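Local coordinates for protein post-proline cleaving enzyme (Rickettsia typhi, PDB 4HVT) that probably acts as a serine-type oligopeptidase that cleaves peptides after proline, at residues A[33-38]-A[656-661]; A[583-588]-A[699-704]; A[594-599]-A[622-627]; A[638-643]-A[669-674]. All coordinates share one frame; numbering follows the deposited sequence.

Overall arrangement
Interactions 2 and 4 share the mixed sheet of the alpha/beta-hydrolase domain, interaction 1 involves a helix packed on it, and interaction 3 lies in a loop and a helix of the same domain. The centres of interactions 2 and 4 are about 9 Å apart, and V586 O receives L642 N at 2.8 Å. Helix 655-664 of interaction 1 connects the two strands of interaction 4, about 15 Å between centres; E661 OE1 and T672 OG1, 2.8 Å apart, form a probable hydrogen bond. Interaction 3, about 19 Å from interaction 1 between centres, joins it through a probable hydrogen bond, H656 ND1 to D594 N, 3.0 Å. A587 lies near the probable nucleophile elbow around S566, consistent with a Ser-His-Asp triad with H682 and D649.

Interaction 1 (A[33-38]-A[656-661]); sequences VEALEW and HGRIFE
With chi1 at -80°, R658 sets its CG opposite its own carbonyl carbon, and the chain then runs extended to NE, carrying the guanidinium across to A35 and L36; W38, with chi1 at 178°, turns its indole toward helix 655-664. The axes of the two short helical segments come no closer than 12.2 Å. The methyl of A35 sits over one face of the guanidinium, off toward the rim, with CB 3.5 Å from R658 NH1. At the edge of the same group, near its plane, L36 CD2 lies 3.9 Å from R658 NH2. The indole and the arginine chain run alongside each other head to tail, ring and guanidinium planes 79° apart, and W38 CZ3 meets R658 CG at 4.1 Å. The far end of the indole also reaches E661, where W38 CH2 is 3.5 Å from E661 CG. No hydrogen bond crosses between the segments. R658 NH1 donates to the carbonyls of L27 and E29, NH2 donates to that of A30, and NE is in a salt bridge with E676, partners that probably fix the rotation of the guanidinium under the A35 methyl; E661 OE2 pairs with R42. The contact thus links the start of helix 34-51 to helix 655-664 through side chains, and helix 655-664 packs on strand 640-646 through R658, F660 and E661 and on helix 567-578 through F660.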
loop_
_atom_site.group_PDB
_atom_site.type_symbol
_atom_site.label_atom_id
_atom_site.label_comp_id
_atom_site.label_asym_id
_atom_site.label_seq_id
_atom_site.Cartn_x
_atom_site.Cartn_y
_atom_site.Cartn_z
ATOM N N VAL A 33 6.833 28.632 -8.101
ATOM C CA VAL A 33 7.426 29.320 -9.240
ATOM C C VAL A 33 8.556 28.577 -9.946
ATOM O O VAL A 33 8.330 27.930 -10.997
ATOM C CB VAL A 33 7.911 30.737 -8.822
ATOM N N GLU A 34 9.762 28.713 -9.401
ATOM C CA GLU A 34 10.968 28.312 -10.100
ATOM C C GLU A 34 11.070 26.801 -10.172
ATOM O O GLU A 34 11.444 26.250 -11.202
ATOM C CB GLU A 34 12.208 28.891 -9.437
ATOM N N ALA A 35 10.708 26.132 -9.084
ATOM C CA ALA A 35 10.661 24.664 -9.086
ATOM C C ALA A 35 9.723 24.104 -10.159
ATOM O O ALA A 35 10.114 23.200 -10.904
ATOM C CB ALA A 35 10.273 24.139 -7.713
ATOM N N LEU A 36 8.475 24.567 -10.190
ATOM C CA LEU A 36 7.482 24.028 -11.151
ATOM C C LEU A 36 7.878 24.216 -12.613
ATOM O O LEU A 36 7.712 23.304 -13.432
ATOM C CB LEU A 36 6.096 24.632 -10.927
ATOM C CG LEU A 36 5.522 24.388 -9.539
ATOM C CD1 LEU A 36 4.259 25.221 -9.349
ATOM C CD2 LEU A 36 5.256 22.905 -9.311
ATOM N N GLU A 37 8.418 25.385 -12.934
ATOM C CA GLU A 37 8.902 25.657 -14.268
ATOM C C GLU A 37 10.100 24.753 -14.633
ATOM O O GLU A 37 10.114 24.150 -15.696
ATOM C CB GLU A 37 9.277 27.131 -14.428
ATOM N N TRP A 38 11.058 24.650 -13.715
ATOM C CA TRP A 38 12.247 23.824 -13.871
ATOM C C TRP A 38 11.786 22.393 -14.142
ATOM O O TRP A 38 12.212 21.767 -15.098
ATOM C CB TRP A 38 13.117 23.924 -12.588
ATOM C CG TRP A 38 14.378 23.062 -12.598
ATOM C CD1 TRP A 38 15.591 23.435 -13.001
ATOM C CD2 TRP A 38 14.509 21.715 -12.124
ATOM N NE1 TRP A 38 16.503 22.421 -12.844
ATOM C CE2 TRP A 38 15.851 21.335 -12.321
ATOM C CE3 TRP A 38 13.620 20.795 -11.568
ATOM C CZ2 TRP A 38 16.338 20.075 -11.979
ATOM C CZ3 TRP A 38 14.098 19.554 -11.228
ATOM C CH2 TRP A 38 15.449 19.195 -11.444
ATOM N N HIS A 656 12.933 14.992 -3.056
ATOM C CA HIS A 656 13.867 13.868 -3.216
ATOM C C HIS A 656 14.191 13.566 -4.665
ATOM O O HIS A 656 15.353 13.369 -5.019
ATOM C CB HIS A 656 13.360 12.599 -2.499
ATOM C CG HIS A 656 13.145 12.789 -1.037
ATOM N ND1 HIS A 656 14.168 12.688 -0.123
ATOM C CD2 HIS A 656 12.024 13.056 -0.314
ATOM C CE1 HIS A 656 13.690 12.888 1.098
ATOM N NE2 HIS A 656 12.401 13.149 0.998
ATOM N N GLY A 657 13.166 13.540 -5.492
ATOM C CA GLY A 657 13.352 13.248 -6.935
ATOM C C GLY A 657 14.028 14.446 -7.620
ATOM O O GLY A 657 14.953 14.285 -8.438
ATOM N N ARG A 658 13.576 15.644 -7.253
ATOM C CA ARG A 658 14.086 16.860 -7.844
ATOM C C ARG A 658 15.573 17.004 -7.578
ATOM O O ARG A 658 16.348 17.236 -8.516
ATOM C CB ARG A 658 13.385 18.064 -7.266
ATOM C CG ARG A 658 12.043 18.329 -7.855
ATOM C CD ARG A 658 11.264 19.256 -6.952
ATOM N NE ARG A 658 9.979 19.641 -7.494
ATOM C CZ ARG A 658 9.179 20.549 -6.933
ATOM N NH1 ARG A 658 9.546 21.221 -5.837
ATOM N NH2 ARG A 658 8.013 20.818 -7.507
ATOM N N ILE A 659 15.998 16.891 -6.317
ATOM C CA ILE A 659 17.464 17.002 -6.009
ATOM C C ILE A 659 18.389 15.955 -6.663
ATOM O O ILE A 659 19.549 16.268 -7.114
ATOM C CB ILE A 659 17.723 17.148 -4.469
ATOM C CG1 ILE A 659 19.153 17.596 -4.201
ATOM C CG2 ILE A 659 17.469 15.870 -3.629
ATOM C CD1 ILE A 659 19.450 18.974 -4.712
ATOM N N PHE A 660 17.878 14.707 -6.754
ATOM C CA PHE A 660 18.627 13.669 -7.396
ATOM C C PHE A 660 18.825 14.045 -8.887
ATOM O O PHE A 660 19.880 13.900 -9.380
ATOM C CB PHE A 660 17.895 12.382 -7.262
ATOM C CG PHE A 660 18.697 11.159 -7.573
ATOM C CD1 PHE A 660 19.984 11.001 -7.100
ATOM C CD2 PHE A 660 18.069 10.083 -8.205
ATOM C CE1 PHE A 660 20.694 9.869 -7.362
ATOM C CE2 PHE A 660 18.764 8.940 -8.445
ATOM C CZ PHE A 660 20.086 8.828 -7.994
ATOM N N GLU A 661 17.736 14.443 -9.559
ATOM C CA GLU A 661 17.818 14.921 -10.968
ATOM C C GLU A 661 18.791 16.107 -11.074
ATOM O O GLU A 661 19.624 16.183 -11.974
ATOM C CB GLU A 661 16.447 15.356 -11.446
ATOM C CG GLU A 661 16.332 16.086 -12.775
ATOM C CD GLU A 661 16.831 15.279 -13.975
ATOM O OE1 GLU A 661 17.290 14.104 -13.870
ATOM O OE2 GLU A 661 16.831 15.873 -15.084
#

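Interaction 2 (A[583-588]-A[699-704]); sequences FGAVAC and YTFFAN
Strand 585-588 and helix 699-704 run nearly antiparallel, at 165° between their N-to-C directions, with segment axes 9.1 Å apart and A585 and F702 nearest by CA. This is helix-on-sheet packing of the alpha/beta-hydrolase fold, helix 688-706 lying on one face of the central sheet. A585 and A587, two residues apart on the strand, both point toward the helix, and F702 meets both. Its chi1 of -85° places CG beside the backbone N, and the ring then extends along the strand: F702 CE1 lies 3.8 Å from A585 CB, while F702 CE2 is 3.5 Å from A587 CB. The ring also lies close to the main chain, F702 CZ standing 3.7 Å from A587 N. F701 has CG anti to its backbone N, chi1 164°, and leans in beside its neighbour; F701 CD2 stands 3.9 Å above the plane of the F702 ring, over its centre. W504 of helix 498-505 also packs on F702, and T640 and L642 of strand 640-646 on F701. The end of the F701 ring reaches A585 CB, 4.1 Å from CZ, and F701 CE2 rests 3.3 Å from the carbonyl oxygen V586 O.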
loop_
_atom_site.group_PDB
_atom_site.type_symbol
_atom_site.label_atom_id
_atom_site.label_comp_id
_atom_site.label_asym_id
_atom_site.label_seq_id
_atom_site.Cartn_x
_atom_site.Cartn_y
_atom_site.Cartn_z
ATOM N N PHE A 583 24.330 -2.886 -13.211
ATOM C CA PHE A 583 23.022 -2.506 -13.784
ATOM C C PHE A 583 23.108 -1.711 -15.050
ATOM O O PHE A 583 24.118 -0.996 -15.335
ATOM C CB PHE A 583 22.202 -1.682 -12.756
ATOM C CG PHE A 583 22.220 -2.276 -11.424
ATOM C CD1 PHE A 583 21.486 -3.446 -11.187
ATOM C CD2 PHE A 583 22.933 -1.700 -10.394
ATOM C CE1 PHE A 583 21.493 -4.061 -9.957
ATOM C CE2 PHE A 583 22.967 -2.330 -9.166
ATOM C CZ PHE A 583 22.252 -3.476 -8.933
ATOM N N GLY A 584 22.096 -1.882 -15.875
ATOM C CA GLY A 584 22.008 -1.179 -17.159
ATOM C C GLY A 584 20.940 -0.085 -17.224
ATOM O O GLY A 584 20.987 0.780 -18.115
ATOM N N ALA A 585 19.970 -0.126 -16.318
ATOM C CA ALA A 585 18.901 0.871 -16.237
ATOM C C ALA A 585 18.217 0.834 -14.847
ATOM O O ALA A 585 18.215 -0.183 -14.128
ATOM C CB ALA A 585 17.854 0.661 -17.322
ATOM N N VAL A 586 17.762 2.000 -14.472
ATOM C CA VAL A 586 17.135 2.204 -13.182
ATOM C C VAL A 586 15.867 3.067 -13.309
ATOM O O VAL A 586 15.859 4.066 -14.014
ATOM C CB VAL A 586 18.084 2.923 -12.228
ATOM C CG1 VAL A 586 17.472 3.028 -10.844
ATOM C CG2 VAL A 586 19.442 2.234 -12.087
ATOM N N ALA A 587 14.809 2.697 -12.592
ATOM C CA ALA A 587 13.653 3.582 -12.376
ATOM C C ALA A 587 13.486 3.810 -10.868
ATOM O O ALA A 587 13.329 2.879 -10.110
ATOM C CB ALA A 587 12.405 3.018 -13.024
ATOM N N CYS A 588 13.677 5.069 -10.470
ATOM C CA CYS A 588 13.634 5.555 -9.115
ATOM C C CYS A 588 12.341 6.348 -8.986
ATOM O O CYS A 588 12.250 7.515 -9.407
ATOM C CB CYS A 588 14.843 6.420 -8.931
ATOM S SG CYS A 588 15.053 7.032 -7.254
ATOM N N TYR A 699 7.771 1.990 -19.273
ATOM C CA TYR A 699 8.057 0.775 -20.073
ATOM C C TYR A 699 8.764 1.108 -21.389
ATOM O O TYR A 699 9.567 0.313 -21.832
ATOM C CB TYR A 699 6.837 -0.151 -20.224
ATOM C CG TYR A 699 6.674 -0.984 -18.998
ATOM C CD1 TYR A 699 7.499 -2.081 -18.762
ATOM C CD2 TYR A 699 5.712 -0.688 -18.079
ATOM C CE1 TYR A 699 7.370 -2.830 -17.618
ATOM C CE2 TYR A 699 5.581 -1.425 -16.933
ATOM C CZ TYR A 699 6.401 -2.489 -16.704
ATOM O OH TYR A 699 6.258 -3.228 -15.552
ATOM N N THR A 700 8.561 2.308 -21.926
ATOM C CA THR A 700 9.306 2.729 -23.097
ATOM C C THR A 700 10.762 2.886 -22.669
ATOM O O THR A 700 11.653 2.384 -23.358
ATOM C CB THR A 700 8.716 4.002 -23.729
ATOM O OG1 THR A 700 7.356 3.752 -24.125
ATOM C CG2 THR A 700 9.552 4.430 -24.951
ATOM N N PHE A 701 10.981 3.513 -21.508
ATOM C CA PHE A 701 12.334 3.731 -20.982
ATOM C C PHE A 701 13.092 2.378 -20.876
ATOM O O PHE A 701 14.235 2.254 -21.296
ATOM C CB PHE A 701 12.282 4.497 -19.626
ATOM C CG PHE A 701 13.547 4.424 -18.837
ATOM C CD1 PHE A 701 14.650 5.225 -19.165
ATOM C CD2 PHE A 701 13.662 3.565 -17.782
ATOM C CE1 PHE A 701 15.803 5.151 -18.404
ATOM C CE2 PHE A 701 14.824 3.467 -17.051
ATOM C CZ PHE A 701 15.896 4.252 -17.375
ATOM N N PHE A 702 12.468 1.375 -20.287
ATOM C CA PHE A 702 13.155 0.115 -20.036
ATOM C C PHE A 702 13.320 -0.657 -21.294
ATOM O O PHE A 702 14.342 -1.307 -21.492
ATOM C CB PHE A 702 12.409 -0.709 -18.976
ATOM C CG PHE A 702 12.778 -0.328 -17.563
ATOM C CD1 PHE A 702 14.078 -0.486 -17.134
ATOM C CD2 PHE A 702 11.784 0.060 -16.633
ATOM C CE1 PHE A 702 14.455 -0.183 -15.834
ATOM C CE2 PHE A 702 12.150 0.350 -15.344
ATOM C CZ PHE A 702 13.493 0.240 -14.949
ATOM N N ALA A 703 12.302 -0.618 -22.148
ATOM C CA ALA A 703 12.354 -1.392 -23.391
ATOM C C ALA A 703 13.489 -0.847 -24.243
ATOM O O ALA A 703 14.271 -1.622 -24.852
ATOM C CB ALA A 703 11.059 -1.286 -24.131
ATOM N N ASN A 704 13.616 0.468 -24.277
ATOM C CA ASN A 704 14.657 1.096 -25.076
ATOM C C ASN A 704 16.062 0.917 -24.469
ATOM O O ASN A 704 17.032 0.645 -25.214
ATOM C CB ASN A 704 14.319 2.569 -25.251
ATOM C CG ASN A 704 15.342 3.320 -26.055
ATOM O OD1 ASN A 704 15.301 3.356 -27.341
ATOM N ND2 ASN A 704 16.277 3.926 -25.358
#

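Interaction 3 (A[594-599]-A[622-627]); sequences DMIRYK and HIKKYA
I623 O, on the helix residue that packs against M595, is gripped by two backbone donors, A627 N at 2.9 Å and Y626 N at 3.1 Å. The same oxygen stands 3.7 Å above the plane of the Y626 ring, over its centre. This follows from a chi1 of 71°, which puts CG of Y626 between its backbone N and carbonyl carbon and folds the ring back on the preceding turn. Across the contact, M595 supplies the apolar partner of three residues. M595 CB meets I623 CG2 at 3.6 Å and A627 CB at 4.3 Å, while M595 CG reaches Y626 CE1 at 4.1 Å, approaching the ring obliquely. Bends at both chi2 and chi3 coil the thioether instead of letting it extend. Burial has a polar cost here: M595 O is enclosed with no hydrogen-bonding partner in the model, and I623 CG2 lies 3.8 Å from it. The loop that carries M595 follows strand 585-589 of the alpha/beta-hydrolase sheet, and an Asx motif shapes it. D594 OD1 accepts R597 N at 3.2 Å with an N-H...O angle of 150°, the donor lying 63° out of the carboxylate plane; the bond from I596 N to the same oxygen is weak. D594 OD2 is held by W655 NE1, which ties the motif to helix 655-664. On the helical side, Y626 makes an edge-to-face contact with F539, and N631 ND2 binds the carbonyl oxygens of K624 and A627.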
loop_
_atom_site.group_PDB
_atom_site.type_symbol
_atom_site.label_atom_id
_atom_site.label_comp_id
_atom_site.label_asym_id
_atom_site.label_seq_id
_atom_site.Cartn_x
_atom_site.Cartn_y
_atom_site.Cartn_z
ATOM N N ASP A 594 16.959 11.639 0.007
ATOM C CA ASP A 594 17.806 12.565 0.815
ATOM C C ASP A 594 17.743 12.173 2.297
ATOM O O ASP A 594 16.937 12.691 3.056
ATOM C CB ASP A 594 17.417 14.010 0.605
ATOM C CG ASP A 594 18.382 14.989 1.311
ATOM O OD1 ASP A 594 19.186 14.545 2.168
ATOM O OD2 ASP A 594 18.319 16.203 0.992
ATOM N N MET A 595 18.564 11.211 2.678
ATOM C CA MET A 595 18.462 10.601 3.998
ATOM C C MET A 595 19.091 11.475 5.111
ATOM O O MET A 595 18.896 11.198 6.302
ATOM C CB MET A 595 19.002 9.170 3.951
ATOM C CG MET A 595 18.323 8.304 2.863
ATOM S SD MET A 595 16.533 8.468 2.820
ATOM C CE MET A 595 16.037 7.738 4.362
ATOM N N ILE A 596 19.826 12.541 4.747
ATOM C CA ILE A 596 20.249 13.511 5.756
ATOM C C ILE A 596 19.091 14.445 6.176
ATOM O O ILE A 596 18.932 14.761 7.379
ATOM C CB ILE A 596 21.484 14.314 5.302
ATOM C CG1 ILE A 596 22.619 13.365 4.895
ATOM C CG2 ILE A 596 21.947 15.211 6.436
ATOM C CD1 ILE A 596 23.986 14.047 4.781
ATOM N N ARG A 597 18.295 14.882 5.191
ATOM C CA ARG A 597 17.293 15.930 5.379
ATOM C C ARG A 597 15.855 15.421 5.351
ATOM O O ARG A 597 14.940 16.223 5.406
ATOM C CB ARG A 597 17.447 17.006 4.278
ATOM C CG ARG A 597 18.827 17.667 4.320
ATOM C CD ARG A 597 18.908 18.965 3.514
ATOM N NE ARG A 597 17.910 19.944 3.843
ATOM C CZ ARG A 597 17.460 20.916 3.041
ATOM N NH1 ARG A 597 17.961 21.098 1.841
ATOM N NH2 ARG A 597 16.514 21.736 3.472
ATOM N N TYR A 598 15.675 14.111 5.323
ATOM C CA TYR A 598 14.314 13.538 5.110
ATOM C C TYR A 598 13.289 14.022 6.120
ATOM O O TYR A 598 12.116 14.151 5.777
ATOM C CB TYR A 598 14.268 11.994 4.985
ATOM C CG TYR A 598 14.430 11.243 6.265
ATOM C CD1 TYR A 598 13.329 10.915 7.032
ATOM C CD2 TYR A 598 15.678 10.830 6.680
ATOM C CE1 TYR A 598 13.470 10.228 8.203
ATOM C CE2 TYR A 598 15.847 10.123 7.840
ATOM C CZ TYR A 598 14.716 9.800 8.606
ATOM O OH TYR A 598 14.806 9.099 9.774
ATOM N N LYS A 599 13.722 14.341 7.351
ATOM C CA LYS A 599 12.749 14.769 8.356
ATOM C C LYS A 599 12.101 16.118 8.013
ATOM O O LYS A 599 11.037 16.428 8.551
ATOM C CB LYS A 599 13.349 14.883 9.773
ATOM C CG LYS A 599 13.897 13.578 10.343
ATOM C CD LYS A 599 14.417 13.651 11.778
ATOM C CE LYS A 599 15.462 14.751 12.074
ATOM N NZ LYS A 599 15.851 14.776 13.523
ATOM N N HIS A 622 26.268 6.142 9.839
ATOM C CA HIS A 622 25.823 4.973 9.067
ATOM C C HIS A 622 25.041 5.418 7.867
ATOM O O HIS A 622 25.197 4.884 6.780
ATOM C CB HIS A 622 25.011 4.015 9.953
ATOM C CG HIS A 622 25.839 3.288 10.955
ATOM N ND1 HIS A 622 26.498 2.106 10.663
ATOM C CD2 HIS A 622 26.196 3.622 12.218
ATOM C CE1 HIS A 622 27.214 1.741 11.714
ATOM N NE2 HIS A 622 27.019 2.626 12.678
ATOM N N ILE A 623 24.174 6.406 8.030
ATOM C CA ILE A 623 23.338 6.833 6.923
ATOM C C ILE A 623 24.220 7.387 5.793
ATOM O O ILE A 623 24.033 7.121 4.635
ATOM C CB ILE A 623 22.306 7.889 7.396
ATOM C CG1 ILE A 623 21.170 7.256 8.177
ATOM C CG2 ILE A 623 21.787 8.701 6.218
ATOM C CD1 ILE A 623 20.311 8.310 8.835
ATOM N N LYS A 624 25.217 8.208 6.136
ATOM C CA LYS A 624 26.103 8.761 5.127
ATOM C C LYS A 624 26.883 7.717 4.354
ATOM O O LYS A 624 27.303 8.028 3.287
ATOM C CB LYS A 624 27.109 9.760 5.765
ATOM C CG LYS A 624 26.432 11.066 6.165
ATOM C CD LYS A 624 27.284 11.953 7.081
ATOM C CE LYS A 624 28.501 12.482 6.403
ATOM N NZ LYS A 624 29.246 13.403 7.312
ATOM N N LYS A 625 27.111 6.518 4.877
ATOM C CA LYS A 625 27.810 5.503 4.110
ATOM C C LYS A 625 27.032 5.064 2.852
ATOM O O LYS A 625 27.648 4.614 1.851
ATOM C CB LYS A 625 28.148 4.273 4.937
ATOM C CG LYS A 625 29.159 4.501 6.035
ATOM C CD LYS A 625 29.296 3.238 6.864
ATOM C CE LYS A 625 29.894 3.521 8.240
ATOM N NZ LYS A 625 29.824 2.258 9.044
ATOM N N TYR A 626 25.704 5.172 2.899
ATOM C CA TYR A 626 24.888 4.734 1.785
ATOM C C TYR A 626 24.109 5.811 1.107
ATOM O O TYR A 626 23.694 5.599 -0.067
ATOM C CB TYR A 626 23.956 3.577 2.146
ATOM C CG TYR A 626 22.798 3.923 3.065
ATOM C CD1 TYR A 626 21.699 4.597 2.583
ATOM C CD2 TYR A 626 22.798 3.527 4.403
ATOM C CE1 TYR A 626 20.620 4.900 3.403
ATOM C CE2 TYR A 626 21.721 3.839 5.234
ATOM C CZ TYR A 626 20.619 4.480 4.721
ATOM O OH TYR A 626 19.569 4.757 5.597
ATOM N N ALA A 627 23.878 6.940 1.782
ATOM C CA ALA A 627 22.973 7.952 1.259
ATOM C C ALA A 627 23.428 8.331 -0.163
ATOM O O ALA A 627 24.561 8.715 -0.325
ATOM C CB ALA A 627 22.944 9.167 2.179
#

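Interaction 4 (A[638-643]-A[669-674]); sequences YPTVLI and NTKTYF
Two tyrosine rings each meet a threonine hydroxyl at the edge: T640 OG1, anti to its backbone N (chi1 -173°), is turned into the plane of the Y673 ring, 3.6 Å from CE2, and T670 OG1 lies near the plane of the Y638 ring, 3.5 Å from CD2. The F674 ring instead has I643 O set obliquely to it, with the CG2 branch of I643 beside its CD1. T670 OG1 accepts Y638 N at 2.9 Å in a nearly straight bond, N-H...O 163°, and has a weak hydrogen bond with N667 OD1. Beyond this start the backbones pair as parallel strands. Y673 is bonded to the residues on both sides of its partner L642: its N donates to V641 O at 2.8 Å, and its O accepts I643 N at 2.7 Å, with the donor tilted 22° from the carbonyl plane. One step earlier, V641 N reaches K671 O at 3.3 Å and lies in that carbonyl plane. A water bridges the two segments ahead of the strands, donating to Y638 O at 2.6 Å and accepting from K671 N at 3.0 Å. Among the side chains, V641 CG1 and T672 CG2 run alongside each other on one face of the sheet, whereas L642 crosses Y673 at about a right angle, CD1 against CB. These strands belong to a beta-alpha-beta unit whose connecting helix, 655-664, packs on I643 and F674; helix 34-51 touches Y673 and F674, and strand 672-677 is the outermost of the sheet within this chain.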
loop_
_atom_site.group_PDB
_atom_site.type_symbol
_atom_site.label_atom_id
_atom_site.label_comp_id
_atom_site.label_asym_id
_atom_site.label_seq_id
_atom_site.Cartn_x
_atom_site.Cartn_y
_atom_site.Cartn_z
ATOM N N TYR A 638 27.001 6.368 -14.354
ATOM C CA TYR A 638 25.907 5.602 -13.692
ATOM C C TYR A 638 24.989 5.005 -14.754
ATOM O O TYR A 638 24.934 5.470 -15.900
ATOM C CB TYR A 638 25.191 6.517 -12.680
ATOM C CG TYR A 638 26.103 6.890 -11.559
ATOM C CD1 TYR A 638 26.442 5.959 -10.583
ATOM C CD2 TYR A 638 26.681 8.178 -11.467
ATOM C CE1 TYR A 638 27.309 6.288 -9.548
ATOM C CE2 TYR A 638 27.551 8.503 -10.459
ATOM C CZ TYR A 638 27.878 7.571 -9.513
ATOM O OH TYR A 638 28.746 7.927 -8.498
ATOM N N PRO A 639 24.260 3.929 -14.376
ATOM C CA PRO A 639 23.276 3.404 -15.309
ATOM C C PRO A 639 22.238 4.502 -15.530
ATOM O O PRO A 639 21.973 5.281 -14.600
ATOM C CB PRO A 639 22.684 2.187 -14.590
ATOM C CG PRO A 639 23.152 2.240 -13.210
ATOM C CD PRO A 639 24.300 3.221 -13.100
ATOM N N THR A 640 21.699 4.556 -16.752
ATOM C CA THR A 640 20.642 5.490 -17.130
ATOM C C THR A 640 19.487 5.294 -16.173
ATOM O O THR A 640 19.132 4.163 -15.866
ATOM C CB THR A 640 20.166 5.274 -18.581
ATOM O OG1 THR A 640 19.254 6.303 -18.977
ATOM C CG2 THR A 640 19.574 3.891 -18.847
ATOM N N VAL A 641 18.945 6.402 -15.691
ATOM C CA VAL A 641 17.939 6.358 -14.659
ATOM C C VAL A 641 16.748 7.219 -15.046
ATOM O O VAL A 641 16.891 8.328 -15.581
ATOM C CB VAL A 641 18.491 6.764 -13.275
ATOM C CG1 VAL A 641 19.162 8.101 -13.343
ATOM C CG2 VAL A 641 17.399 6.800 -12.216
ATOM N N LEU A 642 15.555 6.698 -14.770
ATOM C CA LEU A 642 14.305 7.444 -14.860
ATOM C C LEU A 642 13.875 7.808 -13.445
ATOM O O LEU A 642 13.782 6.953 -12.601
ATOM C CB LEU A 642 13.198 6.558 -15.493
ATOM C CG LEU A 642 11.776 7.152 -15.494
ATOM C CD1 LEU A 642 11.705 8.464 -16.259
ATOM C CD2 LEU A 642 10.760 6.212 -16.174
ATOM N N ILE A 643 13.716 9.105 -13.173
ATOM C CA ILE A 643 13.378 9.586 -11.813
ATOM C C ILE A 643 11.993 10.173 -11.884
ATOM O O ILE A 643 11.679 10.961 -12.774
ATOM C CB ILE A 643 14.344 10.674 -11.385
ATOM C CG1 ILE A 643 15.819 10.190 -11.355
ATOM C CG2 ILE A 643 13.937 11.163 -10.041
ATOM C CD1 ILE A 643 16.870 11.304 -11.287
ATOM N N ASN A 669 28.514 11.940 -17.756
ATOM C CA ASN A 669 28.699 10.513 -18.054
ATOM C C ASN A 669 27.465 9.694 -17.884
ATOM O O ASN A 669 27.484 8.488 -18.133
ATOM C CB ASN A 669 29.749 9.941 -17.123
ATOM C CG ASN A 669 31.042 10.729 -17.170
ATOM O OD1 ASN A 669 31.751 10.703 -18.165
ATOM N ND2 ASN A 669 31.310 11.486 -16.130
ATOM N N THR A 670 26.405 10.362 -17.446
ATOM C CA THR A 670 25.185 9.681 -16.999
ATOM C C THR A 670 23.966 10.315 -17.694
ATOM O O THR A 670 23.870 11.540 -17.812
ATOM C CB THR A 670 25.054 9.759 -15.495
ATOM O OG1 THR A 670 26.186 9.144 -14.836
ATOM C CG2 THR A 670 23.762 9.023 -15.058
ATOM N N LYS A 671 23.059 9.477 -18.178
ATOM C CA LYS A 671 21.858 9.940 -18.866
ATOM C C LYS A 671 20.681 9.752 -17.920
ATOM O O LYS A 671 20.558 8.674 -17.366
ATOM C CB LYS A 671 21.659 9.095 -20.105
ATOM C CG LYS A 671 20.476 9.427 -20.976
ATOM C CD LYS A 671 20.677 10.666 -21.787
ATOM C CE LYS A 671 19.365 11.045 -22.455
ATOM N NZ LYS A 671 19.538 12.129 -23.446
ATOM N N THR A 672 19.909 10.805 -17.677
ATOM C CA THR A 672 18.720 10.727 -16.771
ATOM C C THR A 672 17.468 11.228 -17.501
ATOM O O THR A 672 17.566 12.133 -18.381
ATOM C CB THR A 672 18.840 11.577 -15.506
ATOM O OG1 THR A 672 18.767 12.951 -15.886
ATOM C CG2 THR A 672 20.134 11.295 -14.769
ATOM N N TYR A 673 16.328 10.668 -17.074
ATOM C CA TYR A 673 14.995 10.969 -17.546
ATOM C C TYR A 673 14.251 11.333 -16.264
ATOM O O TYR A 673 14.458 10.697 -15.251
ATOM C CB TYR A 673 14.378 9.723 -18.279
ATOM C CG TYR A 673 15.103 9.428 -19.590
ATOM C CD1 TYR A 673 14.689 10.028 -20.754
ATOM C CD2 TYR A 673 16.209 8.568 -19.647
ATOM C CE1 TYR A 673 15.354 9.815 -21.955
ATOM C CE2 TYR A 673 16.889 8.358 -20.843
ATOM C CZ TYR A 673 16.436 8.970 -21.985
ATOM O OH TYR A 673 17.067 8.776 -23.195
ATOM N N PHE A 674 13.471 12.393 -16.315
ATOM C CA PHE A 674 12.774 12.952 -15.167
ATOM C C PHE A 674 11.339 13.256 -15.542
ATOM O O PHE A 674 11.106 13.895 -16.564
ATOM C CB PHE A 674 13.513 14.211 -14.741
ATOM C CG PHE A 674 12.872 14.949 -13.607
ATOM C CD1 PHE A 674 13.112 14.547 -12.302
ATOM C CD2 PHE A 674 11.972 15.980 -13.849
ATOM C CE1 PHE A 674 12.497 15.192 -11.223
ATOM C CE2 PHE A 674 11.367 16.656 -12.781
ATOM C CZ PHE A 674 11.622 16.254 -11.468
HETATM O O HOH W 1 23.939 6.567 -18.022
#